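Local coordinates for protein N-methyltransferase (Streptoalloteichus sp. ATCC 53650, PDB 5BSZ) that probably transfers a methyl group from S-adenosylmethionine to the amino nitrogen of a nucleotide-linked deoxysugar on the way to kedarcidin, at residues G116-A121 / E214-A219; R129-M134 / L144-W149; A133-L138 / A221-E226; D53-T58 / A97-F102. All blocks are in the same frame, centred on the assembly; numbering follows the deposited sequence.

Contact 1. Residues G116-A121 / E214-A219; sequences GSIAYA and EDYLAA. With SAH (S-adenosyl-L-homocysteine), chain B.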
# COMPACT_ATOMS: atom_id res chain seq x y z
N GLY A 116 23.14 -8.64 -17.62
CA GLY A 116 22.49 -9.79 -17.07
C GLY A 116 21.11 -10.11 -17.55
O GLY A 116 20.42 -10.91 -16.90
N SER A 117 20.65 -9.44 -18.61
CA SER A 117 19.29 -9.56 -19.08
C SER A 117 18.92 -10.98 -19.50
O SER A 117 17.76 -11.40 -19.36
CB SER A 117 19.03 -8.59 -20.23
OG SER A 117 19.11 -7.26 -19.76
N ILE A 118 19.92 -11.77 -19.87
CA ILE A 118 19.66 -13.11 -20.29
C ILE A 118 19.09 -13.99 -19.16
O ILE A 118 18.44 -14.98 -19.45
CB ILE A 118 20.81 -13.84 -21.08
CG1 ILE A 118 20.16 -14.88 -22.06
CG2 ILE A 118 21.86 -14.41 -20.18
CD1 ILE A 118 21.07 -15.37 -23.15
N ALA A 119 19.28 -13.56 -17.93
CA ALA A 119 18.90 -14.34 -16.73
C ALA A 119 17.48 -14.08 -16.34
O ALA A 119 16.96 -14.65 -15.40
CB ALA A 119 19.85 -13.99 -15.59
N TYR A 120 16.72 -13.36 -17.16
CA TYR A 120 15.29 -13.62 -17.19
C TYR A 120 14.91 -15.05 -17.57
O TYR A 120 13.82 -15.50 -17.24
CB TYR A 120 14.58 -12.64 -18.15
CG TYR A 120 14.42 -11.20 -17.68
CD1 TYR A 120 13.17 -10.71 -17.30
CD2 TYR A 120 15.48 -10.36 -17.57
CE1 TYR A 120 13.00 -9.39 -16.89
CE2 TYR A 120 15.33 -9.06 -17.13
CZ TYR A 120 14.11 -8.59 -16.78
OH TYR A 120 14.03 -7.28 -16.38
N ALA A 121 15.80 -15.78 -18.25
CA ALA A 121 15.56 -17.18 -18.50
C ALA A 121 15.37 -17.87 -17.16
O ALA A 121 16.17 -17.68 -16.26
CB ALA A 121 16.74 -17.80 -19.23
N GLU A 214 29.07 -23.10 -16.33
CA GLU A 214 28.96 -24.22 -17.29
C GLU A 214 27.72 -24.08 -18.14
O GLU A 214 27.67 -24.60 -19.27
CB GLU A 214 28.75 -25.62 -16.67
CG GLU A 214 29.48 -26.04 -15.42
CD GLU A 214 29.01 -25.37 -14.14
OE1 GLU A 214 28.19 -25.92 -13.34
OE2 GLU A 214 29.62 -24.33 -13.90
N ASP A 215 26.64 -23.56 -17.53
CA ASP A 215 25.34 -23.51 -18.21
C ASP A 215 25.41 -22.51 -19.37
O ASP A 215 24.78 -22.69 -20.42
CB ASP A 215 24.24 -23.06 -17.26
CG ASP A 215 23.76 -24.18 -16.35
OD1 ASP A 215 24.39 -25.25 -16.45
OD2 ASP A 215 22.74 -23.99 -15.64
N TYR A 216 26.16 -21.43 -19.16
CA TYR A 216 26.27 -20.39 -20.23
C TYR A 216 27.13 -20.91 -21.39
O TYR A 216 26.84 -20.75 -22.56
CB TYR A 216 26.97 -19.18 -19.64
CG TYR A 216 26.06 -18.24 -18.79
CD1 TYR A 216 25.14 -17.38 -19.38
CD2 TYR A 216 26.15 -18.20 -17.39
CE1 TYR A 216 24.31 -16.54 -18.63
CE2 TYR A 216 25.33 -17.34 -16.62
CZ TYR A 216 24.43 -16.50 -17.26
OH TYR A 216 23.65 -15.66 -16.53
N LEU A 217 28.23 -21.56 -21.03
CA LEU A 217 29.17 -22.10 -22.02
C LEU A 217 28.45 -23.18 -22.82
O LEU A 217 28.57 -23.20 -24.04
CB LEU A 217 30.41 -22.68 -21.34
CG LEU A 217 31.31 -21.63 -20.71
CD1 LEU A 217 32.34 -22.34 -19.82
CD2 LEU A 217 32.06 -20.80 -21.73
N ALA A 218 27.68 -24.01 -22.12
CA ALA A 218 26.91 -25.08 -22.73
C ALA A 218 25.89 -24.58 -23.73
O ALA A 218 25.70 -25.17 -24.81
CB ALA A 218 26.18 -25.92 -21.69
N ALA A 219 25.21 -23.52 -23.34
CA ALA A 219 24.22 -22.90 -24.19
C ALA A 219 24.85 -22.41 -25.48
O ALA A 219 24.20 -22.54 -26.53
CB ALA A 219 23.53 -21.71 -23.47
N SAH B . 20.30 -4.43 -21.75
CA SAH B . 19.63 -3.23 -21.11
CB SAH B . 18.30 -3.55 -20.39
CG SAH B . 18.21 -3.64 -18.89
SD SAH B . 16.64 -3.97 -18.16
C SAH B . 20.72 -2.58 -20.30
O SAH B . 21.81 -3.08 -20.08
OXT SAH B . 20.57 -1.44 -19.97
C5' SAH B . 16.12 -5.53 -18.81
C4' SAH B . 15.27 -5.31 -20.08
O4' SAH B . 14.89 -6.58 -20.66
C3' SAH B . 13.94 -4.61 -19.80
O3' SAH B . 13.90 -3.44 -20.61
C2' SAH B . 12.82 -5.55 -20.23
O2' SAH B . 11.73 -4.86 -20.87
C1' SAH B . 13.56 -6.50 -21.14
N9 SAH B . 12.99 -7.85 -21.23
C8 SAH B . 12.49 -8.62 -20.22
N7 SAH B . 12.03 -9.80 -20.70
C5 SAH B . 12.21 -9.76 -22.05
C6 SAH B . 11.93 -10.67 -23.15
N6 SAH B . 11.36 -11.84 -22.82
N1 SAH B . 12.30 -10.28 -24.39
C2 SAH B . 12.83 -9.08 -24.65
N3 SAH B . 13.13 -8.18 -23.70
C4 SAH B . 12.85 -8.47 -22.41
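The loop that follows strand 110-113 of the methyltransferase sheet turns through a short 3-10 segment, and there Ile118 meets Tyr216 of helix 213-222. Methyl CG2 of Ile118 lies at the rim of the Tyr216 ring, in its plane, 3.6 Å from CE1; the two side chains run past each other in opposite directions. With CG anti to the carbonyl carbon (chi1 -80°), the phenol of Tyr216 reaches across toward the loop, and its OH stops 4.3 Å from CB of Ala119. That buried hydroxyl is hydrogen-bonded to the backbone N of Trp149; the ring of Tyr216 also stacks with Phe241. From the same 3-10 turn Tyr120 lines the S-adenosyl-L-homocysteine pocket: SAH C8, at the edge of the adenine, stands over one face of the Tyr120 ring, toward its rim, 3.5 Å from CE1. A serine in place of Tyr120 would probably leave this C8 edge without the ring face it rests on, and the base freer to shift in its plane. Ser117 OG, held by the carbonyl of Leu114, lies 3.6 Å from SAH C5'. A loop past the end of a parallel strand that lines the cofactor pocket is typical of the Rossmann-like fold of SAM-dependent methyltransferases.

Contact 2. Residues R129-M134 / L144-W149; sequences RAVRAM and LVIDPW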
# COMPACT_ATOMS: atom_id res chain seq x y z
N ARG A 129 17.44 -21.71 -25.29
CA ARG A 129 16.57 -21.18 -26.34
C ARG A 129 16.89 -19.75 -26.74
O ARG A 129 16.94 -19.43 -27.94
CB ARG A 129 15.08 -21.26 -25.99
CG ARG A 129 14.34 -22.25 -26.87
CD ARG A 129 12.99 -22.63 -26.29
NE ARG A 129 12.23 -21.43 -26.00
CZ ARG A 129 11.31 -20.91 -26.79
NH1 ARG A 129 11.01 -21.49 -27.95
NH2 ARG A 129 10.69 -19.82 -26.40
N ALA A 130 17.07 -18.88 -25.73
CA ALA A 130 17.54 -17.50 -25.98
C ALA A 130 18.86 -17.46 -26.75
O ALA A 130 19.06 -16.66 -27.63
CB ALA A 130 17.72 -16.71 -24.68
N VAL A 131 19.84 -18.27 -26.36
CA VAL A 131 21.15 -18.21 -26.98
C VAL A 131 21.07 -18.73 -28.41
O VAL A 131 21.73 -18.21 -29.33
CB VAL A 131 22.16 -18.99 -26.13
CG1 VAL A 131 23.50 -19.10 -26.84
CG2 VAL A 131 22.34 -18.27 -24.78
N ARG A 132 20.24 -19.75 -28.61
CA ARG A 132 19.98 -20.21 -29.97
C ARG A 132 19.37 -19.13 -30.86
O ARG A 132 19.74 -18.95 -32.04
CB ARG A 132 19.12 -21.46 -29.94
CG ARG A 132 19.34 -22.41 -31.11
CD ARG A 132 19.39 -23.88 -30.65
NE ARG A 132 18.45 -24.14 -29.55
CZ ARG A 132 18.72 -24.68 -28.35
NH1 ARG A 132 19.95 -25.12 -28.00
NH2 ARG A 132 17.69 -24.75 -27.48
N ALA A 133 18.37 -18.43 -30.32
CA ALA A 133 17.69 -17.43 -31.12
C ALA A 133 18.67 -16.32 -31.47
O ALA A 133 18.59 -15.83 -32.58
CB ALA A 133 16.50 -16.82 -30.39
N MET A 134 19.50 -15.87 -30.51
CA MET A 134 20.62 -14.97 -30.79
C MET A 134 21.59 -15.48 -31.88
O MET A 134 21.90 -14.74 -32.80
CB MET A 134 21.43 -14.59 -29.53
CG MET A 134 20.55 -13.77 -28.56
SD MET A 134 21.40 -13.64 -26.97
CE MET A 134 19.97 -13.05 -26.07
N LEU A 144 28.81 -13.52 -30.62
CA LEU A 144 27.70 -13.46 -29.69
C LEU A 144 28.31 -13.10 -28.33
O LEU A 144 29.24 -13.77 -27.86
CB LEU A 144 26.98 -14.79 -29.65
CG LEU A 144 25.53 -14.79 -29.16
CD1 LEU A 144 25.01 -16.20 -29.35
CD2 LEU A 144 25.39 -14.38 -27.71
N VAL A 145 27.88 -11.98 -27.79
CA VAL A 145 28.41 -11.46 -26.51
C VAL A 145 27.31 -11.42 -25.44
O VAL A 145 26.32 -10.67 -25.52
CB VAL A 145 29.01 -10.06 -26.65
CG1 VAL A 145 29.68 -9.56 -25.41
CG2 VAL A 145 30.00 -9.96 -27.81
N ILE A 146 27.53 -12.19 -24.39
CA ILE A 146 26.60 -12.22 -23.22
C ILE A 146 27.29 -11.68 -21.98
O ILE A 146 28.38 -12.15 -21.61
CB ILE A 146 26.16 -13.65 -22.95
CG1 ILE A 146 25.42 -14.20 -24.16
CG2 ILE A 146 25.29 -13.71 -21.69
CD1 ILE A 146 25.16 -15.69 -24.07
N ASP A 147 26.70 -10.61 -21.44
CA ASP A 147 27.05 -10.07 -20.15
C ASP A 147 26.15 -10.80 -19.14
O ASP A 147 24.97 -10.46 -18.98
CB ASP A 147 26.81 -8.56 -20.11
CG ASP A 147 27.19 -7.91 -18.76
OD1 ASP A 147 27.86 -8.58 -17.93
OD2 ASP A 147 26.78 -6.73 -18.54
N PRO A 148 26.66 -11.87 -18.53
CA PRO A 148 25.86 -12.76 -17.72
C PRO A 148 25.43 -12.08 -16.43
O PRO A 148 26.00 -11.07 -16.03
CB PRO A 148 26.82 -13.93 -17.43
CG PRO A 148 28.12 -13.24 -17.30
CD PRO A 148 28.10 -12.17 -18.37
N TRP A 149 24.38 -12.61 -15.82
CA TRP A 149 24.07 -12.24 -14.42
C TRP A 149 25.00 -13.10 -13.55
O TRP A 149 25.80 -13.92 -14.09
CB TRP A 149 22.58 -12.54 -14.14
CG TRP A 149 22.13 -12.17 -12.75
CD1 TRP A 149 21.56 -13.03 -11.85
CD2 TRP A 149 22.23 -10.91 -12.07
NE1 TRP A 149 21.30 -12.38 -10.68
CE2 TRP A 149 21.71 -11.08 -10.79
CE3 TRP A 149 22.69 -9.65 -12.44
CZ2 TRP A 149 21.65 -10.04 -9.86
CZ3 TRP A 149 22.60 -8.61 -11.51
CH2 TRP A 149 22.12 -8.82 -10.22
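Leu144 and Met134 cross at about a right angle where helix 124-135 lies on strand 143-146. The isobutyl group of Leu144 points up from the strand, its CG anti to the backbone N (chi1 -158°), which lifts CD1 between Val131 and Met134, one turn apart on the helix. There CD1 sits 3.9 Å from CB of Met134 and 4.1 Å from CG1 of Val131, and it also lies 3.8 Å from the carbonyl O of Val131. The second branch, CD2, comes to 4.1 Å from the sulfur SD of Met134, whose extended chain runs on over the sheet toward Val111 and Cys113. Two residues along the strand, Ile146 faces the helix as well: its CD1 meets CG2 of Val131 at 3.9 Å, again with the side chains nearly perpendicular. Cut back to an alanine, Leu144 would probably leave a gap beside Val131 and Met134 and the methionine sulfur freer to shift. The axes of 129-134 and 144-146 pass 10.1 Å apart, roughly antiparallel at 145°, as in the second half of a beta-alpha-beta unit. The side chains that meet are all apolar, so the hold depends on close fit and exclusion of water rather than on directed bonds.

Contact 3. Residues A133-L138 / A221-E226; sequences AMARHL and AAAGCE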
# COMPACT_ATOMS: atom_id res chain seq x y z
N ALA A 133 18.37 -18.43 -30.32
CA ALA A 133 17.69 -17.43 -31.12
C ALA A 133 18.67 -16.32 -31.47
O ALA A 133 18.59 -15.83 -32.58
CB ALA A 133 16.50 -16.82 -30.39
N MET A 134 19.50 -15.87 -30.51
CA MET A 134 20.62 -14.97 -30.79
C MET A 134 21.59 -15.48 -31.88
O MET A 134 21.90 -14.74 -32.80
CB MET A 134 21.43 -14.59 -29.53
CG MET A 134 20.55 -13.77 -28.56
SD MET A 134 21.40 -13.64 -26.97
CE MET A 134 19.97 -13.05 -26.07
N ALA A 135 22.06 -16.72 -31.73
CA ALA A 135 23.01 -17.36 -32.66
C ALA A 135 22.49 -17.48 -34.10
O ALA A 135 23.28 -17.37 -35.03
CB ALA A 135 23.39 -18.74 -32.13
N ARG A 136 21.19 -17.69 -34.30
CA ARG A 136 20.71 -17.70 -35.68
C ARG A 136 20.58 -16.34 -36.32
O ARG A 136 20.17 -16.25 -37.47
CB ARG A 136 19.41 -18.46 -35.82
CG ARG A 136 18.24 -17.89 -35.11
CD ARG A 136 17.21 -19.01 -34.96
NE ARG A 136 16.00 -18.47 -34.34
CZ ARG A 136 15.39 -18.94 -33.25
NH1 ARG A 136 15.82 -20.03 -32.60
NH2 ARG A 136 14.32 -18.30 -32.81
N HIS A 137 20.90 -15.28 -35.57
CA HIS A 137 21.03 -13.98 -36.21
C HIS A 137 22.45 -13.62 -36.51
O HIS A 137 22.76 -12.43 -36.68
CB HIS A 137 20.39 -12.90 -35.36
CG HIS A 137 18.91 -13.03 -35.31
ND1 HIS A 137 18.26 -13.95 -34.50
CD2 HIS A 137 17.96 -12.43 -36.05
CE1 HIS A 137 16.96 -13.86 -34.71
NE2 HIS A 137 16.76 -12.96 -35.66
N LEU A 138 23.32 -14.64 -36.53
CA LEU A 138 24.72 -14.44 -36.86
C LEU A 138 25.12 -15.21 -38.11
O LEU A 138 24.65 -16.34 -38.29
CB LEU A 138 25.63 -14.97 -35.75
CG LEU A 138 25.56 -14.25 -34.41
CD1 LEU A 138 26.36 -15.00 -33.36
CD2 LEU A 138 26.07 -12.86 -34.56
N ALA A 221 27.75 -23.60 -26.94
CA ALA A 221 28.10 -24.80 -27.71
C ALA A 221 26.90 -25.44 -28.39
O ALA A 221 26.96 -25.77 -29.57
CB ALA A 221 28.76 -25.82 -26.80
N ALA A 222 25.78 -25.59 -27.68
CA ALA A 222 24.57 -26.10 -28.28
C ALA A 222 23.97 -25.17 -29.31
O ALA A 222 23.21 -25.63 -30.15
CB ALA A 222 23.53 -26.43 -27.23
N ALA A 223 24.31 -23.89 -29.27
CA ALA A 223 23.85 -22.95 -30.31
C ALA A 223 24.81 -22.89 -31.50
O ALA A 223 24.69 -21.99 -32.34
CB ALA A 223 23.72 -21.55 -29.71
N GLY A 224 25.79 -23.80 -31.55
CA GLY A 224 26.73 -23.86 -32.67
C GLY A 224 27.79 -22.78 -32.66
O GLY A 224 28.30 -22.37 -33.71
N CYS A 225 28.12 -22.29 -31.46
CA CYS A 225 29.18 -21.31 -31.27
C CYS A 225 30.31 -21.92 -30.44
O CYS A 225 30.05 -22.69 -29.53
CB CYS A 225 28.67 -20.07 -30.52
SG CYS A 225 27.41 -19.18 -31.47
N GLU A 226 31.53 -21.50 -30.76
CA GLU A 226 32.70 -21.83 -29.98
C GLU A 226 32.72 -20.90 -28.77
O GLU A 226 32.81 -19.67 -28.98
CB GLU A 226 33.97 -21.63 -30.82
CG GLU A 226 35.23 -22.08 -30.10
CD GLU A 226 35.24 -23.60 -29.95
OE1 GLU A 226 35.02 -24.30 -30.97
OE2 GLU A 226 35.42 -24.09 -28.82
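With phi and psi of -61° and -33°, Ala135 keeps helical backbone geometry at the end of helix 124-135 and turns its methyl toward Ala223, in the turn between helix 213-222 and strand 225-230. CB of Ala135 lies 3.7 Å from CB of Ala223 and 3.5 Å from the carbonyl O of the same residue. On the far strand Cys225 has SG anti to the carbonyl carbon (chi1 -64°), and the sulfur comes to 4.1 Å from CB of Ala135. The turn carrying Ala223 and Cys225 is a Schellman motif: Gly224, with positive phi, is its C-prime residue, ending the helix and sending the chain into the edge strand of the sheet. The opposing helix ends in a type I turn from Ala135 to Leu138. There His137 ND1 donates to the carbonyl O of Ala133 at 2.7 Å, the acceptor lying in the imidazole plane, while NE2 is bonded to the backbone N of Leu104; the imidazole is thus satisfied away from the contact, and it also stacks with Phe102. Across the contact the meeting groups are small, two methyls and a thiol, which lets the CA atoms of Ala135 and Ala223 approach to 6.1 Å by van der Waals touch, without directed bonds.

Contact 4. Residues D53-T58 / A97-F102; sequences DVACGT and ADMFDF. With SAH (S-adenosyl-L-homocysteine), chain B.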
# COMPACT_ATOMS: atom_id res chain seq x y z
N ASP A 53 21.33 -5.60 -30.42
CA ASP A 53 21.28 -5.60 -28.95
C ASP A 53 19.90 -6.09 -28.48
O ASP A 53 18.85 -5.46 -28.70
CB ASP A 53 21.65 -4.23 -28.39
CG ASP A 53 21.73 -4.19 -26.85
OD1 ASP A 53 21.99 -5.27 -26.25
OD2 ASP A 53 21.54 -3.09 -26.27
N VAL A 54 19.92 -7.25 -27.83
CA VAL A 54 18.73 -7.99 -27.41
C VAL A 54 18.40 -7.66 -25.95
O VAL A 54 19.26 -7.79 -25.08
CB VAL A 54 18.93 -9.50 -27.58
CG1 VAL A 54 17.71 -10.26 -27.09
CG2 VAL A 54 19.25 -9.83 -29.03
N ALA A 55 17.16 -7.23 -25.73
CA ALA A 55 16.68 -6.61 -24.47
C ALA A 55 17.40 -5.32 -24.18
O ALA A 55 17.95 -5.15 -23.10
CB ALA A 55 16.73 -7.58 -23.28
N CYS A 56 17.32 -4.42 -25.16
CA CYS A 56 18.12 -3.23 -25.21
C CYS A 56 17.63 -2.09 -24.26
O CYS A 56 18.29 -1.10 -24.12
CB CYS A 56 18.23 -2.77 -26.65
SG CYS A 56 16.65 -2.20 -27.35
N GLY A 57 16.50 -2.23 -23.60
CA GLY A 57 16.04 -1.17 -22.65
C GLY A 57 15.86 0.16 -23.39
O GLY A 57 15.30 0.18 -24.49
N THR A 58 16.43 1.21 -22.84
CA THR A 58 16.30 2.59 -23.36
C THR A 58 17.10 2.78 -24.65
O THR A 58 17.02 3.84 -25.24
CB THR A 58 16.87 3.64 -22.39
OG1 THR A 58 18.27 3.40 -22.19
CG2 THR A 58 16.22 3.57 -21.06
N ALA A 97 9.81 -7.78 -29.53
CA ALA A 97 9.89 -9.22 -29.60
C ALA A 97 10.48 -9.81 -28.34
O ALA A 97 11.07 -9.11 -27.50
CB ALA A 97 10.67 -9.71 -30.80
N ASP A 98 10.20 -11.10 -28.22
CA ASP A 98 10.60 -11.95 -27.11
C ASP A 98 11.98 -12.55 -27.40
O ASP A 98 12.19 -13.30 -28.37
CB ASP A 98 9.56 -13.04 -26.91
CG ASP A 98 9.85 -13.92 -25.72
OD1 ASP A 98 10.84 -13.70 -24.95
OD2 ASP A 98 9.13 -14.94 -25.67
N MET A 99 12.90 -12.21 -26.52
CA MET A 99 14.31 -12.65 -26.64
C MET A 99 14.40 -14.15 -26.68
O MET A 99 15.39 -14.70 -27.17
CB MET A 99 15.18 -12.10 -25.48
CG MET A 99 14.74 -12.52 -24.09
SD MET A 99 15.53 -11.74 -22.61
CE MET A 99 17.11 -12.24 -23.16
N PHE A 100 13.41 -14.84 -26.13
CA PHE A 100 13.43 -16.29 -26.05
C PHE A 100 13.11 -16.99 -27.35
O PHE A 100 13.45 -18.16 -27.50
CB PHE A 100 12.51 -16.81 -24.93
CG PHE A 100 12.97 -16.31 -23.61
CD1 PHE A 100 14.24 -16.61 -23.18
CD2 PHE A 100 12.20 -15.42 -22.90
CE1 PHE A 100 14.71 -16.07 -22.02
CE2 PHE A 100 12.68 -14.88 -21.72
CZ PHE A 100 13.92 -15.22 -21.29
N ASP A 101 12.40 -16.30 -28.23
CA ASP A 101 12.09 -16.87 -29.54
C ASP A 101 11.65 -15.73 -30.46
O ASP A 101 10.54 -15.18 -30.33
CB ASP A 101 11.00 -17.93 -29.35
CG ASP A 101 10.67 -18.64 -30.66
OD1 ASP A 101 9.49 -18.66 -31.05
OD2 ASP A 101 11.62 -19.00 -31.36
N PHE A 102 12.61 -15.22 -31.23
CA PHE A 102 12.37 -14.11 -32.14
C PHE A 102 13.13 -14.47 -33.45
O PHE A 102 14.03 -15.32 -33.47
CB PHE A 102 12.83 -12.76 -31.56
CG PHE A 102 14.32 -12.63 -31.40
CD1 PHE A 102 14.97 -13.07 -30.25
CD2 PHE A 102 15.10 -12.06 -32.41
CE1 PHE A 102 16.35 -13.00 -30.13
CE2 PHE A 102 16.47 -11.98 -32.29
CZ PHE A 102 17.10 -12.44 -31.15
N SAH B . 20.30 -4.43 -21.75
CA SAH B . 19.63 -3.23 -21.11
CB SAH B . 18.30 -3.55 -20.39
CG SAH B . 18.21 -3.64 -18.89
SD SAH B . 16.64 -3.97 -18.16
C SAH B . 20.72 -2.58 -20.30
O SAH B . 21.81 -3.08 -20.08
OXT SAH B . 20.57 -1.44 -19.97
C5' SAH B . 16.12 -5.53 -18.81
C4' SAH B . 15.27 -5.31 -20.08
O4' SAH B . 14.89 -6.58 -20.66
C3' SAH B . 13.94 -4.61 -19.80
O3' SAH B . 13.90 -3.44 -20.61
C2' SAH B . 12.82 -5.55 -20.23
O2' SAH B . 11.73 -4.86 -20.87
C1' SAH B . 13.56 -6.50 -21.14
N9 SAH B . 12.99 -7.85 -21.23
C8 SAH B . 12.49 -8.62 -20.22
N7 SAH B . 12.03 -9.80 -20.70
C5 SAH B . 12.21 -9.76 -22.05
C6 SAH B . 11.93 -10.67 -23.15
N6 SAH B . 11.36 -11.84 -22.82
N1 SAH B . 12.30 -10.28 -24.39
C2 SAH B . 12.83 -9.08 -24.65
N3 SAH B . 13.13 -8.18 -23.70
C4 SAH B . 12.85 -8.47 -22.41
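Val54 CG1 is the bump that strand 50-54 offers to the turn 98-101: it presses on the root of Met99, 3.5 Å from CB. The other methyl, CG2, leans obliquely on the Phe102 ring, 4.0 Å from CZ, so one valine spans the hollow between methionine and phenylalanine. Met99 itself takes an uncommon first torsion, CG between the backbone N and the carbonyl carbon (chi1 59°), which swings the thioether across the adenine of S-adenosyl-L-homocysteine; its CG lies 3.3 Å from SAH N1. On its other flank the same CG stands over the centre of the Phe100 ring. The methyl of Ala55, just past the strand, fills the angle between ribose and base, with CB 3.4 Å from SAH O4'. These are the strand-end loops of a Rossmann-like methyltransferase, and the turn is pinned as well as packed: Asp98 OD1 accepts from the backbone N of Phe100 in an Asx turn, the N-H approaching from above the carboxylate plane. The same oxygen takes the adenine amino group, 2.9 Å from SAH N6 and almost straight at 175°, while the backbone N of Met99 gives to SAH N1, also at 2.9 Å. At the other end of the ligand the amino N is bonded to Ala55 O at 2.8 Å. Gly57 lies against the ligand where a side chain would be crowded by SAH CB.

How the contacts relate
From the N terminus, contact 4 closes first, bringing the end of strand 50-54 to the loop after strand 94-96 before the other contacts open. Contact 1 then opens in the loop after strand 110-113 and closes far along the chain at helix 213-222. Nested inside it, contact 2 spans a short link from helix 124-135 on to strand 143-146. Contact 3 starts from the same helix, sharing Ala133 and Met134, but ends where helix 213-222 gives way to strand 225-230, so it crosses contact 1. Contacts 1 and 4 both touch S-adenosyl-L-homocysteine. Met134 packs on both Ile118 and Val54, linking the helix to the cofactor loops, and Arg136 bridges to Asp101.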